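Local coordinates for protein 3-hydroxy-3-methylglutaryl-CoA lyase (Acinetobacter baumannii, PDB 6NDS) that belongs to the HMGL-like family of the TIM-barrel clan and binds a zinc ion and coenzyme A, at residues N147-T152 and N181-D186; T152-P157 and G189-V194. All coordinates share one frame; numbering follows the deposited sequence.

Contact 1 (N147-T152 and N181-D186)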
ATOM      1  N   ASN A 147       3.933  -9.300 -27.142  1.00 20.68           N
ATOM      2  CA  ASN A 147       4.537  -8.972 -25.860  1.00 19.68           C
ATOM      3  C   ASN A 147       4.944 -10.284 -25.206  1.00 23.78           C
ATOM      4  O   ASN A 147       4.213 -11.270 -25.303  1.00 25.16           O
ATOM      5  CB  ASN A 147       3.544  -8.223 -24.969  1.00 21.45           C
ATOM      6  CG  ASN A 147       4.190  -7.654 -23.713  1.00 23.58           C
ATOM      7  OD1 ASN A 147       4.783  -6.574 -23.754  1.00 22.77           O
ATOM      8  ND2 ASN A 147       4.068  -8.375 -22.589  1.00 22.91           N
ATOM      9  N   GLY A 148       6.112 -10.306 -24.563  1.00 22.93           N
ATOM     10  CA  GLY A 148       6.535 -11.500 -23.853  1.00 23.01           C
ATOM     11  C   GLY A 148       6.543 -11.280 -22.351  1.00 22.57           C
ATOM     12  O   GLY A 148       7.271 -10.412 -21.857  1.00 22.38           O
ATOM     13  N   THR A 149       5.745 -12.049 -21.615  1.00 19.94           N
ATOM     14  CA  THR A 149       5.673 -11.931 -20.163  1.00 20.60           C
ATOM     15  C   THR A 149       6.477 -13.029 -19.486  1.00 21.56           C
ATOM     16  O   THR A 149       6.409 -14.201 -19.874  1.00 20.33           O
ATOM     17  CB  THR A 149       4.223 -11.996 -19.673  1.00 20.28           C
ATOM     18  OG1 THR A 149       3.505 -10.847 -20.133  1.00 21.31           O
ATOM     19  CG2 THR A 149       4.151 -12.034 -18.141  1.00 18.14           C
ATOM     20  N   VAL A 150       7.229 -12.645 -18.464  1.00 21.54           N
ATOM     21  CA  VAL A 150       7.862 -13.591 -17.557  1.00 19.70           C
ATOM     22  C   VAL A 150       7.142 -13.466 -16.224  1.00 22.92           C
ATOM     23  O   VAL A 150       7.321 -12.466 -15.510  1.00 21.43           O
ATOM     24  CB  VAL A 150       9.365 -13.328 -17.402  1.00 20.85           C
ATOM     25  CG1 VAL A 150       9.998 -14.429 -16.556  1.00 24.38           C
ATOM     26  CG2 VAL A 150      10.035 -13.221 -18.765  1.00 24.81           C
ATOM     27  N   ALA A 151       6.306 -14.460 -15.901  1.00 20.56           N
ATOM     28  CA  ALA A 151       5.641 -14.520 -14.605  1.00 20.41           C
ATOM     29  C   ALA A 151       6.598 -15.058 -13.535  1.00 18.19           C
ATOM     30  O   ALA A 151       7.678 -15.573 -13.832  1.00 21.26           O
ATOM     31  CB  ALA A 151       4.379 -15.381 -14.686  1.00 22.71           C
ATOM     32  N   THR A 152       6.186 -14.917 -12.270  1.00 21.78           N
ATOM     33  CA  THR A 152       6.994 -15.229 -11.085  1.00 21.02           C
ATOM     34  C   THR A 152       8.427 -14.710 -11.213  1.00 22.44           C
ATOM     35  O   THR A 152       9.375 -15.375 -10.788  1.00 22.74           O
ATOM     36  CB  THR A 152       6.977 -16.737 -10.761  1.00 27.24           C
ATOM     37  OG1 THR A 152       7.598 -17.500 -11.806  1.00 28.37           O
ATOM     38  CG2 THR A 152       5.544 -17.238 -10.575  1.00 24.87           C
ATOM     39  N   ASN A 181       9.183  -6.286 -26.669  1.00 25.30           N
ATOM     40  CA  ASN A 181       8.334  -5.798 -25.589  1.00 24.07           C
ATOM     41  C   ASN A 181       8.170  -6.905 -24.558  1.00 23.79           C
ATOM     42  O   ASN A 181       7.717  -8.012 -24.887  1.00 23.66           O
ATOM     43  CB  ASN A 181       6.980  -5.328 -26.114  1.00 25.05           C
ATOM     44  CG  ASN A 181       7.059  -3.952 -26.748  1.00 30.83           C
ATOM     45  OD1 ASN A 181       8.142  -3.463 -27.058  1.00 40.33           O
ATOM     46  ND2 ASN A 181       5.912  -3.314 -26.929  1.00 32.51           N
ATOM     47  N   ILE A 182       8.517  -6.594 -23.308  1.00 21.07           N
ATOM     48  CA  ILE A 182       8.658  -7.572 -22.234  1.00 22.23           C
ATOM     49  C   ILE A 182       7.879  -7.094 -21.018  1.00 21.75           C
ATOM     50  O   ILE A 182       7.960  -5.917 -20.647  1.00 20.69           O
ATOM     51  CB  ILE A 182      10.151  -7.771 -21.860  1.00 19.59           C
ATOM     52  CG1 ILE A 182      10.967  -8.251 -23.064  1.00 26.05           C
ATOM     53  CG2 ILE A 182      10.291  -8.709 -20.671  1.00 24.38           C
ATOM     54  CD1 ILE A 182      10.514  -9.579 -23.621  1.00 29.49           C
ATOM     55  N   THR A 183       7.142  -8.001 -20.384  1.00 17.43           N
ATOM     56  CA  THR A 183       6.543  -7.739 -19.078  1.00 18.21           C
ATOM     57  C   THR A 183       7.215  -8.606 -18.026  1.00 20.42           C
ATOM     58  O   THR A 183       7.331  -9.823 -18.200  1.00 20.63           O
ATOM     59  CB  THR A 183       5.043  -8.025 -19.084  1.00 20.21           C
ATOM     60  OG1 THR A 183       4.390  -7.127 -19.996  1.00 19.14           O
ATOM     61  CG2 THR A 183       4.424  -7.869 -17.664  1.00 19.72           C
ATOM     62  N   LEU A 184       7.636  -7.983 -16.927  1.00 18.72           N
ATOM     63  CA  LEU A 184       8.067  -8.718 -15.743  1.00 18.34           C
ATOM     64  C   LEU A 184       6.937  -8.673 -14.730  1.00 17.86           C
ATOM     65  O   LEU A 184       6.539  -7.585 -14.288  1.00 19.17           O
ATOM     66  CB  LEU A 184       9.341  -8.124 -15.144  1.00 20.01           C
ATOM     67  CG  LEU A 184      10.501  -8.008 -16.114  1.00 19.22           C
ATOM     68  CD1 LEU A 184      11.693  -7.350 -15.406  1.00 24.66           C
ATOM     69  CD2 LEU A 184      10.878  -9.386 -16.668  1.00 20.03           C
ATOM     70  N   ALA A 185       6.438  -9.842 -14.342  1.00 18.04           N
ATOM     71  CA  ALA A 185       5.262  -9.918 -13.485  1.00 16.94           C
ATOM     72  C   ALA A 185       5.617 -10.484 -12.115  1.00 17.52           C
ATOM     73  O   ALA A 185       6.268 -11.531 -12.019  1.00 21.63           O
ATOM     74  CB  ALA A 185       4.172 -10.762 -14.153  1.00 19.44           C
ATOM     75  N   ASP A 186       5.139  -9.804 -11.061  1.00 17.03           N
ATOM     76  CA  ASP A 186       5.218 -10.271  -9.669  1.00 16.71           C
ATOM     77  C   ASP A 186       3.884 -10.926  -9.309  1.00 19.07           C
ATOM     78  O   ASP A 186       3.011 -10.340  -8.660  1.00 19.65           O
ATOM     79  CB  ASP A 186       5.534  -9.103  -8.744  1.00 18.11           C
ATOM     80  CG  ASP A 186       5.709  -9.532  -7.314  1.00 23.37           C
ATOM     81  OD1 ASP A 186       5.888 -10.742  -7.084  1.00 22.33           O
ATOM     82  OD2 ASP A 186       5.665  -8.664  -6.417  1.00 22.24           O
TER

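Contact 2 (T152-P157 and G189-V194). With ACT (acetate ion), chain E.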
ATOM      1  N   THR A 152       6.186 -14.917 -12.270  1.00 21.78           N
ATOM      2  CA  THR A 152       6.994 -15.229 -11.085  1.00 21.02           C
ATOM      3  C   THR A 152       8.427 -14.710 -11.213  1.00 22.44           C
ATOM      4  O   THR A 152       9.375 -15.375 -10.788  1.00 22.74           O
ATOM      5  CB  THR A 152       6.977 -16.737 -10.761  1.00 27.24           C
ATOM      6  OG1 THR A 152       7.598 -17.500 -11.806  1.00 28.37           O
ATOM      7  CG2 THR A 152       5.544 -17.238 -10.575  1.00 24.87           C
ATOM      8  N   THR A 153       8.587 -13.500 -11.764  1.00 20.55           N
ATOM      9  CA  THR A 153       9.920 -12.923 -11.931  1.00 23.07           C
ATOM     10  C   THR A 153      10.602 -12.704 -10.586  1.00 21.08           C
ATOM     11  O   THR A 153      11.824 -12.868 -10.461  1.00 23.65           O
ATOM     12  CB  THR A 153       9.819 -11.598 -12.702  1.00 22.40           C
ATOM     13  OG1 THR A 153       9.630 -11.877 -14.096  1.00 22.78           O
ATOM     14  CG2 THR A 153      11.078 -10.735 -12.527  1.00 20.71           C
ATOM     15  N   PHE A 154       9.825 -12.346  -9.565  1.00 20.76           N
ATOM     16  CA  PHE A 154      10.367 -11.896  -8.291  1.00 18.46           C
ATOM     17  C   PHE A 154      10.223 -12.934  -7.179  1.00 25.04           C
ATOM     18  O   PHE A 154      10.433 -12.607  -6.004  1.00 26.76           O
ATOM     19  CB  PHE A 154       9.694 -10.579  -7.893  1.00 19.61           C
ATOM     20  CG  PHE A 154       9.802  -9.502  -8.944  1.00 20.71           C
ATOM     21  CD1 PHE A 154      10.895  -8.644  -8.969  1.00 19.56           C
ATOM     22  CD2 PHE A 154       8.820  -9.354  -9.909  1.00 20.24           C
ATOM     23  CE1 PHE A 154      11.002  -7.655  -9.946  1.00 20.97           C
ATOM     24  CE2 PHE A 154       8.918  -8.368 -10.880  1.00 20.47           C
ATOM     25  CZ  PHE A 154      10.014  -7.513 -10.894  1.00 19.62           C
ATOM     26  N   GLY A 155       9.889 -14.172  -7.517  1.00 21.86           N
ATOM     27  CA  GLY A 155       9.659 -15.225  -6.547  1.00 21.70           C
ATOM     28  C   GLY A 155       8.413 -16.002  -6.933  1.00 21.77           C
ATOM     29  O   GLY A 155       7.568 -15.536  -7.695  1.00 24.53           O
ATOM     30  N   CYS A 156       8.311 -17.216  -6.396  1.00 22.68           N
ATOM     31  CA  CYS A 156       7.267 -18.170  -6.727  1.00 23.26           C
ATOM     32  C   CYS A 156       6.597 -18.680  -5.459  1.00 23.66           C
ATOM     33  O   CYS A 156       7.280 -18.986  -4.474  1.00 25.43           O
ATOM     34  CB  CYS A 156       7.868 -19.345  -7.507  1.00 23.54           C
ATOM     35  SG  CYS A 156       6.745 -20.740  -7.758  1.00 27.57           S
ATOM     36  N   PRO A 157       5.261 -18.782  -5.450  1.00 25.85           N
ATOM     37  CA  PRO A 157       4.575 -19.305  -4.257  1.00 25.62           C
ATOM     38  C   PRO A 157       4.866 -20.774  -3.980  1.00 25.19           C
ATOM     39  O   PRO A 157       4.597 -21.245  -2.864  1.00 27.92           O
ATOM     40  CB  PRO A 157       3.089 -19.086  -4.583  1.00 26.93           C
ATOM     41  CG  PRO A 157       3.038 -19.121  -6.095  1.00 27.11           C
ATOM     42  CD  PRO A 157       4.324 -18.458  -6.543  1.00 25.22           C
ATOM     43  N   GLY A 189       2.983 -11.151  -5.548  1.00 20.60           N
ATOM     44  CA  GLY A 189       3.322 -10.026  -4.696  1.00 19.94           C
ATOM     45  C   GLY A 189       4.467 -10.314  -3.749  1.00 20.36           C
ATOM     46  O   GLY A 189       4.384 -10.032  -2.548  1.00 22.24           O
ATOM     47  N   MET A 190       5.544 -10.887  -4.283  1.00 18.32           N
ATOM     48  CA  MET A 190       6.717 -11.227  -3.495  1.00 17.78           C
ATOM     49  C   MET A 190       7.853 -10.216  -3.627  1.00 16.73           C
ATOM     50  O   MET A 190       8.848 -10.334  -2.894  1.00 22.50           O
ATOM     51  CB  MET A 190       7.206 -12.625  -3.887  1.00 22.42           C
ATOM     52  CG  MET A 190       6.168 -13.714  -3.532  1.00 18.95           C
ATOM     53  SD  MET A 190       6.632 -15.353  -4.100  1.00 25.37           S
ATOM     54  CE  MET A 190       7.923 -15.792  -2.943  1.00 24.15           C
ATOM     55  N   ALA A 191       7.730  -9.226  -4.511  1.00 18.32           N
ATOM     56  CA  ALA A 191       8.834  -8.307  -4.788  1.00 18.43           C
ATOM     57  C   ALA A 191       9.011  -7.257  -3.687  1.00 19.51           C
ATOM     58  O   ALA A 191       8.065  -6.889  -2.985  1.00 18.38           O
ATOM     59  CB  ALA A 191       8.617  -7.589  -6.122  1.00 18.19           C
ATOM     60  N   ASN A 192      10.243  -6.781  -3.535  1.00 19.54           N
ATOM     61  CA  ASN A 192      10.554  -5.662  -2.655  1.00 18.22           C
ATOM     62  C   ASN A 192      11.315  -4.606  -3.448  1.00 17.69           C
ATOM     63  O   ASN A 192      11.888  -4.904  -4.499  1.00 18.20           O
ATOM     64  CB  ASN A 192      11.367  -6.107  -1.426  1.00 20.50           C
ATOM     65  CG  ASN A 192      12.791  -6.498  -1.768  1.00 20.52           C
ATOM     66  OD1 ASN A 192      13.651  -5.636  -2.006  1.00 23.08           O
ATOM     67  ND2 ASN A 192      13.062  -7.797  -1.762  1.00 23.28           N
ATOM     68  N   PRO A 193      11.329  -3.356  -2.971  1.00 17.58           N
ATOM     69  CA  PRO A 193      11.880  -2.263  -3.802  1.00 19.90           C
ATOM     70  C   PRO A 193      13.352  -2.400  -4.162  1.00 21.73           C
ATOM     71  O   PRO A 193      13.735  -2.000  -5.267  1.00 24.37           O
ATOM     72  CB  PRO A 193      11.633  -1.020  -2.939  1.00 23.46           C
ATOM     73  CG  PRO A 193      10.470  -1.378  -2.088  1.00 25.98           C
ATOM     74  CD  PRO A 193      10.553  -2.855  -1.821  1.00 19.46           C
ATOM     75  N   VAL A 194      14.202  -2.908  -3.263  1.00 19.32           N
ATOM     76  CA  VAL A 194      15.620  -3.042  -3.595  1.00 22.53           C
ATOM     77  C   VAL A 194      15.801  -4.073  -4.699  1.00 26.12           C
ATOM     78  O   VAL A 194      16.536  -3.852  -5.672  1.00 22.04           O
ATOM     79  CB  VAL A 194      16.440  -3.399  -2.346  1.00 26.07           C
ATOM     80  CG1 VAL A 194      17.865  -3.773  -2.742  1.00 26.27           C
ATOM     81  CG2 VAL A 194      16.451  -2.218  -1.401  1.00 27.57           C
TER
HETATM   82  C   ACT E 504      17.299  -7.652  -1.858  1.00 57.15           C
HETATM   83  O   ACT E 504      16.448  -8.426  -2.383  1.00 50.71           O
HETATM   84  OXT ACT E 504      18.511  -7.474  -2.171  1.00 58.22           O
HETATM   85  CH3 ACT E 504      16.803  -6.791  -0.658  1.00 47.53           C

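Contact 1 (N147-T152 and N181-D186)
Thr-183 meets the amide of Asn-147 and the side chain of Thr-149 on one face of the sheet formed by 147-152 and 181-186. With CG of Asn-147 anti to the backbone N (chi1 -170°), ND2 reaches across the strands and donates to Thr-183 OG1 at 2.9 Å, the acceptor lying somewhat tilted from the amide plane. ND2 also bonds to Asn-108 OD1, an atom that Thr-149 OG1 shares, so two neighbouring strands fix the rotation of this buried amide. Thr-149 and Thr-183 lie side by side and point the same way, OG1 of Thr-149 coming 3.4 Å from CB of Thr-183. Beneath these side chains runs a parallel beta ladder, two adjacent staves of the TIM barrel joined through helix 164-176 as a beta-alpha-beta unit, with the side chain of Ala-185 about 6 Å from the zinc ion. Its rungs are Gly-148 N to Asn-181 O, Thr-183 N to Gly-148 O, Val-150 N to Thr-183 O at 2.8 Å, and Ala-185 N to Val-150 O at 3.0 Å. On the other face, Val-150 CB lies 4.3 Å from Leu-184 CD2, while Val-150 and Ile-182 both pack against Tyr-174 of helix 164-176, whose hydroxyl hydrogen-bonds to Thr-149 O.

Contact 2 (T152-P157 and G189-V194)
Met-190 lays its sulfur against the backbone of Gly-155 and Cys-156, where two loops following adjacent strands of the TIM barrel meet. SD lies 3.4 Å from both Gly-155 C and Cys-156 N, and the chain turns at its last torsion (chi3 74°) to carry CE to 3.6 Å from Cys-156 O. The thioether thus lies along a run of main chain instead of entering a cluster of side chains. Gly-155 has no side chain, and the sulfur and methyl of Met-190 lie close over its backbone. The second tight point is Ala-191 CB, which meets CB and CG of Phe-154, each at 3.6 Å, and comes obliquely onto the ring. One ring face is covered from within its own type I turn, Thr-152 to Gly-155, by CG2 of Thr-153, 3.5 Å above the ring centre. Beyond the ring, Val-196 and Ile-199 of helix 193-203 continue the packing. No hydrogen bond joins the two segments, although Gln-195 NE2 bonds to Phe-154 O and Asn-306 of the second subunit to Met-190 O. The far end of 189-194 is looser. Asn-192, the N-cap of helix 193-203, turns away from the turn. Val-194, exposed, packs on Ile-270 of the second subunit and has an acetate, probably from the crystallisation liquor and also bound by Arg-198, beside its CG1. Asn-192 ND2 gives that acetate's O a weak hydrogen bond of 3.5 Å.

Overall arrangement
Contact 1 lies in the barrel wall and contact 2 in the loops at the C-terminal ends of the same two strands. Both are buried between their touching residues, but contact 1 is nearer the centre of the chain and wholly intrachain, whereas contact 2 also meets the second subunit and ends at Val-194, which is exposed. Their chemistry differs accordingly: a ladder of hydrogen bonds gives way to apolar and thioether packing. They share Thr-152 and are stitched together at Asp-186, whose carboxylate receives the backbone N of Met-190 and of Ala-191 while its CB packs on Phe-154. Ala-185 O also accepts a hydrogen bond from Thr-153 N.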